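PROTEIN (hypothetical protein EF0366) (Enterococcus faecalis, PDB 1VPY) is of unknown function, a DUF72-family protein with a TIM alpha/beta-barrel fold, crystallised with bound zinc ions. Local coordinates at residues K76-I81 and T89-E94; E96-F101 and R139-D144. One frame throughout, in Å; residues are numbered along the deposited sequence.

Interaction 1. Residues K76-I81 and T89-E94; sequences KVYSGI and TYYASE
Three tyrosines make this contact. The ring pair is Tyr78 with Tyr91, an offset edge-to-face stack in which the edge of Tyr91 is directed at the face of Tyr78; the planes stand at 79° and the centroids are 5.7 Å apart. The nearest atoms are Tyr91 CE2 and Tyr78 CE2, 3.9 Å apart, so the rings meet through their CE2 corners and not centre over centre. The second kind of contact is plain van der Waals touch: Tyr78 OH reaches CD2 of Tyr90 at 3.7 Å, the two side chains crossing at about a right angle. No hydrogen bond joins the segments. Tyr78 gets this far because its CG is anti to the backbone N (chi1 -179°), which turns the ring toward 89-94. Its backbone is held by a turn, Ile81 N donating to Tyr78 O over 2.7 Å, and Ser79 OG lies above one ring face, offset toward the rim. Ile54, Trp87 and Met97 also pack on Tyr78, while Ile54 and Ala100 pack on Tyr91. Both segments belong to the one long connection from strand 72-76 to helix 94-104, Ser93 being the helix N-cap. The chemistry implies a small, mainly apolar closure of that connection: with 106 Å² buried, it probably rests on ring shape and the weak attraction of an edge-to-face pair, its inner tyrosine buried and Tyr90 exposed.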
loop_
_atom_site.group_PDB
_atom_site.type_symbol
_atom_site.label_atom_id
_atom_site.label_comp_id
_atom_site.label_asym_id
_atom_site.label_seq_id
_atom_site.Cartn_x
_atom_site.Cartn_y
_atom_site.Cartn_z
ATOM N N LYS A 76 -6.139 2.809 1.830
ATOM C CA LYS A 76 -6.599 1.547 1.276
ATOM C C LYS A 76 -8.031 1.706 0.763
ATOM O O LYS A 76 -8.910 2.142 1.503
ATOM C CB LYS A 76 -6.506 0.434 2.316
ATOM C CG LYS A 76 -6.599 -0.963 1.713
ATOM C CD LYS A 76 -6.226 -2.038 2.710
ATOM C CE LYS A 76 -6.280 -3.393 2.028
ATOM N NZ LYS A 76 -6.295 -4.509 2.989
ATOM N N VAL A 77 -8.256 1.372 -0.505
ATOM C CA VAL A 77 -9.581 1.505 -1.133
ATOM C C VAL A 77 -10.626 0.540 -0.560
ATOM O O VAL A 77 -10.283 -0.498 0.022
ATOM C CB VAL A 77 -9.517 1.334 -2.683
ATOM C CG1 VAL A 77 -8.518 2.304 -3.289
ATOM C CG2 VAL A 77 -9.175 -0.094 -3.060
ATOM N N TYR A 78 -11.896 0.899 -0.731
ATOM C CA TYR A 78 -13.019 0.078 -0.284
ATOM C C TYR A 78 -12.917 -1.366 -0.804
ATOM O O TYR A 78 -12.600 -1.592 -1.972
ATOM C CB TYR A 78 -14.351 0.728 -0.706
ATOM C CG TYR A 78 -15.589 -0.030 -0.265
ATOM C CD1 TYR A 78 -15.884 -0.202 1.089
ATOM C CD2 TYR A 78 -16.468 -0.577 -1.205
ATOM C CE1 TYR A 78 -17.020 -0.907 1.499
ATOM C CE2 TYR A 78 -17.603 -1.279 -0.807
ATOM C CZ TYR A 78 -17.873 -1.440 0.545
ATOM O OH TYR A 78 -18.997 -2.132 0.948
ATOM N N SER A 79 -13.184 -2.330 0.077
ATOM C CA SER A 79 -13.060 -3.758 -0.247
ATOM C C SER A 79 -13.717 -4.150 -1.572
ATOM O O SER A 79 -13.197 -4.996 -2.302
ATOM C CB SER A 79 -13.582 -4.636 0.898
ATOM O OG SER A 79 -14.910 -4.293 1.260
ATOM N N GLY A 80 -14.856 -3.528 -1.870
ATOM C CA GLY A 80 -15.562 -3.743 -3.129
ATOM C C GLY A 80 -14.757 -3.396 -4.368
ATOM O O GLY A 80 -14.918 -4.030 -5.415
ATOM N N ILE A 81 -13.887 -2.392 -4.252
ATOM C CA ILE A 81 -13.059 -1.935 -5.370
ATOM C C ILE A 81 -11.973 -2.955 -5.723
ATOM O O ILE A 81 -11.586 -3.075 -6.882
ATOM C CB ILE A 81 -12.467 -0.518 -5.104
ATOM C CG1 ILE A 81 -13.584 0.532 -5.138
ATOM C CG2 ILE A 81 -11.395 -0.158 -6.126
ATOM C CD1 ILE A 81 -13.240 1.865 -4.472
ATOM N N THR A 89 -24.463 -5.088 -1.554
ATOM C CA THR A 89 -25.289 -4.821 -0.374
ATOM C C THR A 89 -25.478 -3.319 -0.143
ATOM O O THR A 89 -26.517 -2.899 0.370
ATOM C CB THR A 89 -24.679 -5.458 0.901
ATOM O OG1 THR A 89 -24.216 -6.780 0.610
ATOM C CG2 THR A 89 -25.698 -5.543 2.006
ATOM N N TYR A 90 -24.486 -2.523 -0.542
ATOM C CA TYR A 90 -24.473 -1.086 -0.266
ATOM C C TYR A 90 -24.492 -0.193 -1.509
ATOM O O TYR A 90 -24.880 0.969 -1.423
ATOM C CB TYR A 90 -23.266 -0.713 0.604
ATOM C CG TYR A 90 -23.214 -1.415 1.942
ATOM C CD1 TYR A 90 -23.861 -0.887 3.059
ATOM C CD2 TYR A 90 -22.508 -2.606 2.096
ATOM C CE1 TYR A 90 -23.814 -1.534 4.292
ATOM C CE2 TYR A 90 -22.453 -3.259 3.321
ATOM C CZ TYR A 90 -23.105 -2.718 4.413
ATOM O OH TYR A 90 -23.044 -3.373 5.619
ATOM N N TYR A 91 -24.060 -0.716 -2.654
ATOM C CA TYR A 91 -23.988 0.095 -3.873
ATOM C C TYR A 91 -24.662 -0.577 -5.072
ATOM O O TYR A 91 -24.459 -1.768 -5.320
ATOM C CB TYR A 91 -22.534 0.511 -4.168
ATOM C CG TYR A 91 -21.905 1.274 -3.013
ATOM C CD1 TYR A 91 -22.194 2.622 -2.801
ATOM C CD2 TYR A 91 -21.052 0.638 -2.111
ATOM C CE1 TYR A 91 -21.637 3.320 -1.730
ATOM C CE2 TYR A 91 -20.495 1.328 -1.034
ATOM C CZ TYR A 91 -20.791 2.667 -0.854
ATOM O OH TYR A 91 -20.246 3.353 0.204
ATOM N N ALA A 92 -25.476 0.200 -5.789
ATOM C CA ALA A 92 -26.324 -0.300 -6.885
ATOM C C ALA A 92 -25.546 -0.771 -8.119
ATOM O O ALA A 92 -25.985 -1.685 -8.823
ATOM C CB ALA A 92 -27.365 0.754 -7.276
ATOM N N SER A 93 -24.403 -0.133 -8.375
ATOM C CA SER A 93 -23.502 -0.509 -9.466
ATOM C C SER A 93 -22.079 -0.061 -9.145
ATOM O O SER A 93 -21.863 0.717 -8.210
ATOM C CB SER A 93 -23.967 0.089 -10.803
ATOM O OG SER A 93 -23.959 1.507 -10.775
ATOM N N GLU A 94 -21.117 -0.558 -9.924
ATOM C CA GLU A 94 -19.702 -0.229 -9.740
ATOM C C GLU A 94 -19.454 1.277 -9.786
ATOM O O GLU A 94 -18.642 1.796 -9.020
ATOM C CB GLU A 94 -18.844 -0.928 -10.801
ATOM C CG GLU A 94 -18.719 -2.447 -10.634
ATOM C CD GLU A 94 -17.849 -3.112 -11.710
ATOM O OE1 GLU A 94 -17.626 -2.507 -12.788
ATOM O OE2 GLU A 94 -17.388 -4.253 -11.473
#

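Interaction 2. Residues E96-F101 and R139-D144; sequences EMITAF and RHWFKD. With ZN (zinc ion), chain D.
One face of the Trp141 indole carries Ile98: CG1 sits 3.7 Å from the centroid of the five-membered ring and 22° off its normal, a CH-pi contact. The same methylene is 3.4 Å from Trp141 CD2, on the bond shared by the two rings, while CD1 lies beyond the rim of the six-membered ring, 3.5 Å from Trp141 CE3. At the edge of the Phe142 ring, near its plane, lies Phe101 CE2, 3.8 Å from Phe142 CE1; these two side chains cross at about a right angle. Ile98 places its ethyl arm on the indole by setting CG1 anti to its carbonyl carbon (chi1 -72°), which leaves CG2 to approach Trp141 CB. Its CD1 also comes within 4.2 Å of Phe142 CE2, bridging the two aromatic residues. The contact joins helix 94-104 to the C-terminal end of helix 129-141, neighbouring outer helices of the barrel, and Phe117 of strand 114-120 meets both phenylalanine rings from within. Phe142 is the first residue to leave helical geometry; its carbonyl O accepts a bond from Arg139 NH2 at 3.0 Å, the donor standing above the carbonyl plane, and the same NH2 also reaches Leu145 O. Away from the interface, His140 NE2 binds a zinc ion at 2.1 Å. No polar bond crosses between the segments, and all four touching residues are buried; the chemistry implies cohesion between helix 94-104 and the end of helix 129-141, probably by dispersion and CH-pi attraction, with the polar and metal-binding groups kept to other sides of the helix end.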
loop_
_atom_site.group_PDB
_atom_site.type_symbol
_atom_site.label_atom_id
_atom_site.label_comp_id
_atom_site.label_asym_id
_atom_site.label_seq_id
_atom_site.Cartn_x
_atom_site.Cartn_y
_atom_site.Cartn_z
ATOM N N GLU A 96 -21.625 3.919 -9.091
ATOM C CA GLU A 96 -22.126 4.531 -7.861
ATOM C C GLU A 96 -21.120 4.362 -6.717
ATOM O O GLU A 96 -20.931 5.269 -5.899
ATOM C CB GLU A 96 -23.470 3.901 -7.489
ATOM C CG GLU A 96 -24.224 4.575 -6.347
ATOM C CD GLU A 96 -25.664 4.074 -6.219
ATOM O OE1 GLU A 96 -26.454 4.267 -7.173
ATOM O OE2 GLU A 96 -26.009 3.488 -5.165
HETATM N N MSE A 97 -20.471 3.199 -6.682
HETATM C CA MSE A 97 -19.480 2.875 -5.662
HETATM C C MSE A 97 -18.199 3.707 -5.801
HETATM O O MSE A 97 -17.666 4.206 -4.807
HETATM C CB MSE A 97 -19.155 1.381 -5.699
HETATM C CG MSE A 97 -18.101 0.958 -4.686
HETATM SE SE MSE A 97 -17.551 -0.921 -4.797
HETATM C CE MSE A 97 -16.949 -0.988 -6.722
ATOM N N ILE A 98 -17.710 3.846 -7.031
ATOM C CA ILE A 98 -16.540 4.672 -7.302
ATOM C C ILE A 98 -16.794 6.144 -6.959
ATOM O O ILE A 98 -15.937 6.794 -6.352
ATOM C CB ILE A 98 -16.042 4.491 -8.761
ATOM C CG1 ILE A 98 -15.391 3.115 -8.926
ATOM C CG2 ILE A 98 -15.060 5.588 -9.165
ATOM C CD1 ILE A 98 -14.167 2.886 -8.052
ATOM N N THR A 99 -17.974 6.652 -7.322
ATOM C CA THR A 99 -18.369 8.033 -7.015
ATOM C C THR A 99 -18.402 8.311 -5.512
ATOM O O THR A 99 -17.972 9.374 -5.069
ATOM C CB THR A 99 -19.763 8.380 -7.595
ATOM O OG1 THR A 99 -19.895 7.826 -8.906
ATOM C CG2 THR A 99 -19.969 9.896 -7.657
ATOM N N ALA A 100 -18.929 7.361 -4.740
ATOM C CA ALA A 100 -19.011 7.498 -3.289
ATOM C C ALA A 100 -17.621 7.563 -2.668
ATOM O O ALA A 100 -17.353 8.408 -1.809
ATOM C CB ALA A 100 -19.812 6.357 -2.689
ATOM N N PHE A 101 -16.737 6.678 -3.126
ATOM C CA PHE A 101 -15.358 6.650 -2.655
ATOM C C PHE A 101 -14.630 7.952 -2.982
ATOM O O PHE A 101 -14.062 8.588 -2.088
ATOM C CB PHE A 101 -14.601 5.436 -3.215
ATOM C CG PHE A 101 -13.202 5.293 -2.675
ATOM C CD1 PHE A 101 -12.977 4.724 -1.426
ATOM C CD2 PHE A 101 -12.107 5.732 -3.418
ATOM C CE1 PHE A 101 -11.683 4.599 -0.919
ATOM C CE2 PHE A 101 -10.811 5.614 -2.920
ATOM C CZ PHE A 101 -10.597 5.044 -1.670
ATOM N N ARG A 139 -7.762 1.928 -13.511
ATOM C CA ARG A 139 -7.024 3.087 -14.016
ATOM C C ARG A 139 -7.970 4.186 -14.490
ATOM O O ARG A 139 -7.791 5.353 -14.142
ATOM C CB ARG A 139 -6.046 2.679 -15.129
ATOM C CG ARG A 139 -5.313 3.833 -15.829
ATOM C CD ARG A 139 -4.234 4.458 -14.965
ATOM N NE ARG A 139 -4.790 5.269 -13.885
ATOM C CZ ARG A 139 -4.099 5.701 -12.832
ATOM N NH1 ARG A 139 -2.815 5.406 -12.704
ATOM N NH2 ARG A 139 -4.694 6.433 -11.901
ATOM N N HIS A 140 -8.981 3.796 -15.264
ATOM C CA HIS A 140 -9.997 4.726 -15.749
ATOM C C HIS A 140 -10.760 5.387 -14.606
ATOM O O HIS A 140 -10.877 6.610 -14.576
ATOM C CB HIS A 140 -10.963 4.030 -16.706
ATOM C CG HIS A 140 -12.106 4.893 -17.135
ATOM N ND1 HIS A 140 -11.930 6.052 -17.859
ATOM C CD2 HIS A 140 -13.437 4.771 -16.936
ATOM C CE1 HIS A 140 -13.105 6.608 -18.087
ATOM N NE2 HIS A 140 -14.037 5.850 -17.537
ATOM N N TRP A 141 -11.263 4.576 -13.671
ATOM C CA TRP A 141 -11.983 5.074 -12.495
ATOM C C TRP A 141 -11.174 6.073 -11.688
ATOM O O TRP A 141 -11.733 6.976 -11.075
ATOM C CB TRP A 141 -12.377 3.933 -11.557
ATOM C CG TRP A 141 -13.494 3.074 -12.040
ATOM C CD1 TRP A 141 -14.475 3.415 -12.926
ATOM C CD2 TRP A 141 -13.770 1.730 -11.633
ATOM N NE1 TRP A 141 -15.336 2.359 -13.111
ATOM C CE2 TRP A 141 -14.929 1.312 -12.327
ATOM C CE3 TRP A 141 -13.148 0.834 -10.750
ATOM C CZ2 TRP A 141 -15.475 0.036 -12.173
ATOM C CZ3 TRP A 141 -13.691 -0.430 -10.595
ATOM C CH2 TRP A 141 -14.844 -0.819 -11.304
ATOM N N PHE A 142 -9.858 5.897 -11.676
ATOM C CA PHE A 142 -8.994 6.741 -10.861
ATOM C C PHE A 142 -8.212 7.786 -11.652
ATOM O O PHE A 142 -7.112 8.170 -11.257
ATOM C CB PHE A 142 -8.083 5.885 -9.985
ATOM C CG PHE A 142 -8.790 5.266 -8.817
ATOM C CD1 PHE A 142 -8.945 5.972 -7.625
ATOM C CD2 PHE A 142 -9.322 3.980 -8.908
ATOM C CE1 PHE A 142 -9.608 5.396 -6.538
ATOM C CE2 PHE A 142 -9.985 3.405 -7.830
ATOM C CZ PHE A 142 -10.128 4.112 -6.645
ATOM N N LYS A 143 -8.798 8.241 -12.761
ATOM C CA LYS A 143 -8.286 9.370 -13.542
ATOM C C LYS A 143 -6.764 9.445 -13.503
ATOM O O LYS A 143 -6.088 8.525 -13.966
ATOM C CB LYS A 143 -8.922 10.686 -13.065
ATOM N N ASP A 144 -6.226 10.520 -12.932
ATOM C CA ASP A 144 -4.777 10.713 -12.870
ATOM C C ASP A 144 -4.260 10.622 -11.437
ATOM O O ASP A 144 -3.255 11.244 -11.084
ATOM C CB ASP A 144 -4.399 12.053 -13.499
ATOM C CG ASP A 144 -4.820 12.150 -14.953
ATOM O OD1 ASP A 144 -4.149 11.528 -15.814
ATOM O OD2 ASP A 144 -5.822 12.852 -15.232
HETATM ZN ZN ZN D . -15.918 6.051 -16.689
#

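How the interactions relate
The two contacts follow one another along the chain, and their centres lie about 10 Å apart. Helix 94-104 connects them: it starts where 89-94 ends and then supplies 96-101 to the second contact. They also touch directly. Phe101 CE1 lies 3.7 Å from Tyr78 N, Tyr91 CE1 is 3.7 Å from Ala100 CB, and Glu94 OE1 comes within 3.4 Å of Trp141 CZ2. Glu94 additionally forms a salt bridge with Lys137 of helix 129-141. Interaction 1 is only partly buried, with Tyr90 exposed, whereas all four touching residues of interaction 2 are buried. No active site is established; the zinc held by His140 lies beside the end of helix 129-141, apart from the packed side chains.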